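Local coordinates for DNA replication licensing factor MCM related protein (Thermoplasma acidophilum, PDB 4ME3) that probably acts, as a whole, as an ATP-driven single-stranded DNA helicase of replication, this chain being its zinc-bearing N-terminal domain, at residues A[31-41]-A[80-89]. Residues are numbered along the deposited sequence; the frame is centred on the assembly and turned at random.
Sequences SDEINRIHQEY and ILQDYLLDRV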
loop_
_atom_site.group_PDB
_atom_site.type_symbol
_atom_site.label_atom_id
_atom_site.label_comp_id
_atom_site.label_asym_id
_atom_site.label_seq_id
_atom_site.Cartn_x
_atom_site.Cartn_y
_atom_site.Cartn_z
ATOM N N SER A 31 19.783 -6.656 4.390
ATOM C CA SER A 31 20.574 -5.619 3.732
ATOM C C SER A 31 21.086 -6.054 2.362
ATOM O O SER A 31 21.072 -5.266 1.415
ATOM C CB SER A 31 21.749 -5.205 4.619
ATOM O OG SER A 31 21.289 -4.675 5.850
ATOM N N ASP A 32 21.540 -7.301 2.252
ATOM C CA ASP A 32 22.064 -7.803 0.988
ATOM C C ASP A 32 20.986 -7.835 -0.089
ATOM O O ASP A 32 21.233 -7.449 -1.232
ATOM C CB ASP A 32 22.678 -9.196 1.156
ATOM C CG ASP A 32 24.127 -9.146 1.607
ATOM O OD1 ASP A 32 24.709 -8.040 1.639
ATOM O OD2 ASP A 32 24.691 -10.216 1.916
ATOM N N GLU A 33 19.793 -8.298 0.270
ATOM C CA GLU A 33 18.693 -8.342 -0.686
ATOM C C GLU A 33 18.303 -6.933 -1.107
ATOM O O GLU A 33 18.058 -6.673 -2.287
ATOM C CB GLU A 33 17.481 -9.062 -0.097
ATOM C CG GLU A 33 16.312 -9.162 -1.065
ATOM C CD GLU A 33 15.233 -10.112 -0.588
ATOM O OE1 GLU A 33 15.246 -10.484 0.605
ATOM O OE2 GLU A 33 14.372 -10.491 -1.410
ATOM N N ILE A 34 18.251 -6.024 -0.139
ATOM C CA ILE A 34 17.878 -4.644 -0.419
ATOM C C ILE A 34 18.877 -4.003 -1.376
ATOM O O ILE A 34 18.494 -3.275 -2.289
ATOM C CB ILE A 34 17.781 -3.810 0.870
ATOM C CG1 ILE A 34 16.668 -4.363 1.771
ATOM C CG2 ILE A 34 17.502 -2.348 0.533
ATOM C CD1 ILE A 34 16.610 -3.736 3.152
ATOM N N ASN A 35 20.159 -4.287 -1.175
ATOM C CA ASN A 35 21.192 -3.741 -2.046
ATOM C C ASN A 35 21.122 -4.320 -3.459
ATOM O O ASN A 35 21.529 -3.668 -4.421
ATOM C CB ASN A 35 22.576 -3.959 -1.433
ATOM C CG ASN A 35 22.808 -3.095 -0.204
ATOM O OD1 ASN A 35 22.398 -1.934 -0.164
ATOM N ND2 ASN A 35 23.459 -3.659 0.806
ATOM N N ARG A 36 20.606 -5.539 -3.587
ATOM C CA ARG A 36 20.362 -6.118 -4.905
ATOM C C ARG A 36 19.193 -5.420 -5.591
ATOM O O ARG A 36 19.230 -5.167 -6.796
ATOM C CB ARG A 36 20.091 -7.618 -4.806
ATOM C CG ARG A 36 21.350 -8.458 -4.684
ATOM C CD ARG A 36 21.084 -9.910 -5.027
ATOM N NE ARG A 36 20.075 -10.506 -4.157
ATOM C CZ ARG A 36 20.313 -10.962 -2.932
ATOM N NH1 ARG A 36 21.531 -10.885 -2.410
ATOM N NH2 ARG A 36 19.329 -11.493 -2.222
ATOM N N ILE A 37 18.154 -5.114 -4.821
ATOM C CA ILE A 37 17.009 -4.369 -5.341
ATOM C C ILE A 37 17.449 -2.973 -5.766
ATOM O O ILE A 37 16.996 -2.439 -6.782
ATOM C CB ILE A 37 15.905 -4.243 -4.274
ATOM C CG1 ILE A 37 15.357 -5.624 -3.912
ATOM C CG2 ILE A 37 14.783 -3.345 -4.772
ATOM C CD1 ILE A 37 14.452 -5.618 -2.694
ATOM N N HIS A 38 18.336 -2.387 -4.973
ATOM C CA HIS A 38 18.887 -1.067 -5.248
ATOM C C HIS A 38 19.420 -0.967 -6.678
ATOM O O HIS A 38 19.244 0.052 -7.350
ATOM C CB HIS A 38 20.004 -0.771 -4.247
ATOM C CG HIS A 38 20.824 0.433 -4.586
ATOM N ND1 HIS A 38 20.618 1.661 -4.000
ATOM C CD2 HIS A 38 21.859 0.594 -5.445
ATOM C CE1 HIS A 38 21.487 2.531 -4.486
ATOM N NE2 HIS A 38 22.250 1.909 -5.365
ATOM N N GLN A 39 20.064 -2.030 -7.139
ATOM C CA GLN A 39 20.665 -2.046 -8.467
ATOM C C GLN A 39 19.622 -2.026 -9.582
ATOM O O GLN A 39 19.937 -1.693 -10.725
ATOM C CB GLN A 39 21.554 -3.280 -8.625
ATOM C CG GLN A 39 22.790 -3.259 -7.745
ATOM C CD GLN A 39 23.648 -2.030 -7.978
ATOM O OE1 GLN A 39 24.028 -1.337 -7.035
ATOM N NE2 GLN A 39 23.964 -1.757 -9.240
ATOM N N GLU A 40 18.385 -2.382 -9.250
ATOM C CA GLU A 40 17.334 -2.502 -10.251
ATOM C C GLU A 40 16.180 -1.530 -10.001
ATOM O O GLU A 40 15.178 -1.548 -10.713
ATOM C CB GLU A 40 16.823 -3.940 -10.289
ATOM C CG GLU A 40 17.926 -4.962 -10.520
ATOM C CD GLU A 40 17.417 -6.389 -10.521
ATOM O OE1 GLU A 40 18.102 -7.264 -9.950
ATOM O OE2 GLU A 40 16.339 -6.640 -11.100
ATOM N N TYR A 41 16.332 -0.679 -8.991
ATOM C CA TYR A 41 15.339 0.346 -8.691
ATOM C C TYR A 41 15.388 1.440 -9.757
ATOM O O TYR A 41 16.462 1.744 -10.279
ATOM C CB TYR A 41 15.615 0.942 -7.309
ATOM C CG TYR A 41 14.542 1.884 -6.823
ATOM C CD1 TYR A 41 13.394 1.398 -6.209
ATOM C CD2 TYR A 41 14.668 3.255 -6.986
ATOM C CE1 TYR A 41 12.406 2.252 -5.772
ATOM C CE2 TYR A 41 13.683 4.119 -6.548
ATOM C CZ TYR A 41 12.555 3.611 -5.941
ATOM O OH TYR A 41 11.569 4.467 -5.504
ATOM N N ILE A 80 13.829 2.080 4.080
ATOM C CA ILE A 80 14.431 1.555 2.864
ATOM C C ILE A 80 14.753 2.681 1.884
ATOM O O ILE A 80 15.846 2.734 1.330
ATOM C CB ILE A 80 13.515 0.519 2.197
ATOM C CG1 ILE A 80 13.466 -0.747 3.059
ATOM C CG2 ILE A 80 14.007 0.189 0.797
ATOM C CD1 ILE A 80 12.426 -1.757 2.633
ATOM N N LEU A 81 13.810 3.595 1.689
ATOM C CA LEU A 81 14.003 4.690 0.741
ATOM C C LEU A 81 15.095 5.665 1.185
ATOM O O LEU A 81 15.889 6.133 0.365
ATOM C CB LEU A 81 12.692 5.442 0.530
ATOM C CG LEU A 81 11.648 4.704 -0.308
ATOM C CD1 LEU A 81 10.271 5.345 -0.135
ATOM C CD2 LEU A 81 12.048 4.695 -1.770
ATOM N N GLN A 82 15.135 5.965 2.477
ATOM C CA GLN A 82 16.071 6.956 3.005
ATOM C C GLN A 82 17.466 6.388 3.264
ATOM O O GLN A 82 18.469 7.038 2.970
ATOM C CB GLN A 82 15.522 7.564 4.299
ATOM C CG GLN A 82 14.245 8.368 4.109
ATOM C CD GLN A 82 13.729 8.961 5.408
ATOM O OE1 GLN A 82 14.129 8.549 6.498
ATOM N NE2 GLN A 82 12.836 9.938 5.297
ATOM N N ASP A 83 17.530 5.182 3.816
ATOM C CA ASP A 83 18.804 4.609 4.248
ATOM C C ASP A 83 19.509 3.793 3.161
ATOM O O ASP A 83 20.739 3.713 3.142
ATOM C CB ASP A 83 18.593 3.728 5.483
ATOM C CG ASP A 83 18.193 4.523 6.713
ATOM O OD1 ASP A 83 17.975 5.750 6.601
ATOM O OD2 ASP A 83 18.087 3.913 7.798
ATOM N N TYR A 84 18.739 3.183 2.266
ATOM C CA TYR A 84 19.308 2.262 1.286
ATOM C C TYR A 84 19.258 2.757 -0.160
ATOM O O TYR A 84 20.224 2.599 -0.901
ATOM C CB TYR A 84 18.605 0.906 1.364
ATOM C CG TYR A 84 18.906 0.123 2.618
ATOM C CD1 TYR A 84 18.181 0.333 3.782
ATOM C CD2 TYR A 84 19.912 -0.834 2.635
ATOM C CE1 TYR A 84 18.449 -0.383 4.924
ATOM C CE2 TYR A 84 20.188 -1.558 3.777
ATOM C CZ TYR A 84 19.453 -1.329 4.918
ATOM O OH TYR A 84 19.725 -2.049 6.058
ATOM N N LEU A 85 18.137 3.344 -0.567
ATOM C CA LEU A 85 17.912 3.630 -1.982
ATOM C C LEU A 85 18.089 5.099 -2.344
ATOM O O LEU A 85 17.905 5.481 -3.498
ATOM C CB LEU A 85 16.505 3.184 -2.382
ATOM C CG LEU A 85 16.201 1.696 -2.194
ATOM C CD1 LEU A 85 14.738 1.414 -2.500
ATOM C CD2 LEU A 85 17.102 0.851 -3.068
ATOM N N LEU A 86 18.467 5.911 -1.363
ATOM C CA LEU A 86 18.379 7.363 -1.486
ATOM C C LEU A 86 18.995 7.936 -2.765
ATOM O O LEU A 86 18.461 8.887 -3.333
ATOM C CB LEU A 86 19.005 8.031 -0.261
ATOM C CG LEU A 86 18.680 9.513 -0.064
ATOM C CD1 LEU A 86 17.178 9.764 -0.120
ATOM C CD2 LEU A 86 19.248 9.998 1.259
ATOM N N ASP A 87 20.106 7.368 -3.224
ATOM C CA ASP A 87 20.802 7.921 -4.387
ATOM C C ASP A 87 20.104 7.587 -5.708
ATOM O O ASP A 87 20.522 8.050 -6.770
ATOM C CB ASP A 87 22.261 7.455 -4.422
ATOM C CG ASP A 87 22.393 5.950 -4.404
ATOM O OD1 ASP A 87 22.458 5.374 -3.297
ATOM O OD2 ASP A 87 22.436 5.345 -5.495
ATOM N N ARG A 88 19.042 6.789 -5.638
ATOM C CA ARG A 88 18.237 6.470 -6.812
ATOM C C ARG A 88 16.809 6.991 -6.632
ATOM O O ARG A 88 15.944 6.761 -7.476
ATOM C CB ARG A 88 18.216 4.960 -7.047
ATOM C CG ARG A 88 19.563 4.284 -6.834
ATOM C CD ARG A 88 20.199 3.833 -8.138
ATOM N NE ARG A 88 19.466 2.730 -8.751
ATOM C CZ ARG A 88 19.975 1.899 -9.657
ATOM N NH1 ARG A 88 21.232 2.033 -10.064
ATOM N NH2 ARG A 88 19.226 0.925 -10.155
ATOM N N VAL A 89 16.576 7.698 -5.529
ATOM C CA VAL A 89 15.260 8.250 -5.221
ATOM C C VAL A 89 15.205 9.734 -5.569
ATOM O O VAL A 89 16.160 10.468 -5.330
ATOM C CB VAL A 89 14.930 8.088 -3.723
ATOM C CG1 VAL A 89 13.678 8.872 -3.353
ATOM C CG2 VAL A 89 14.772 6.616 -3.368
#
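Tyr84 lies against Ile34 in the helical subdomain of the MCM N-terminal domain, where the 31-38 and 80-84 segments of two helices pack nearly at right angles. The apolar contacts begin with Ile34, whose CD1 sits over the centre of the Tyr84 ring in a CH-pi contact, 9° off the normal, while its CG2 touches Tyr84 CG at 3.5 Å. Phe25 of helix 14-27 touches both Ile34 and Tyr84, and Leu47 of strand 46-50 touches Ile34. Further along both segments, Leu85 spreads its two methyls: CD2 packs 3.4 Å from His38 CA, and CD1 rests off-centre on a face of the Tyr41 ring. That ring reaches Leu81 and Val89 because its CG stands opposite the backbone N (chi1 -172°); its OH is hydrogen-bonded to Ile95 O.

Among the polar contacts, Ser31 OG and Tyr84 OH share a hydrogen bond of 3.1 Å, and His38 ND1 makes a weak one to Tyr84 O at 3.3 Å. Asp87 OD2 lies at the edge of the imidazole, 3.1 Å from His38 CE1. The bent chain of Arg88 runs past His38 and brings its guanidinium among the carbonyls of His38, Gln39 and Tyr41. Arg88 NH2 donates to Tyr41 O at 2.9 Å. A leucine here would probably leave Tyr41 O without this donor and the backbone of 38-41 less firmly tied. The bond uses a lone pair in the carbonyl plane, with Tyr41 O 30° out of the guanidinium plane.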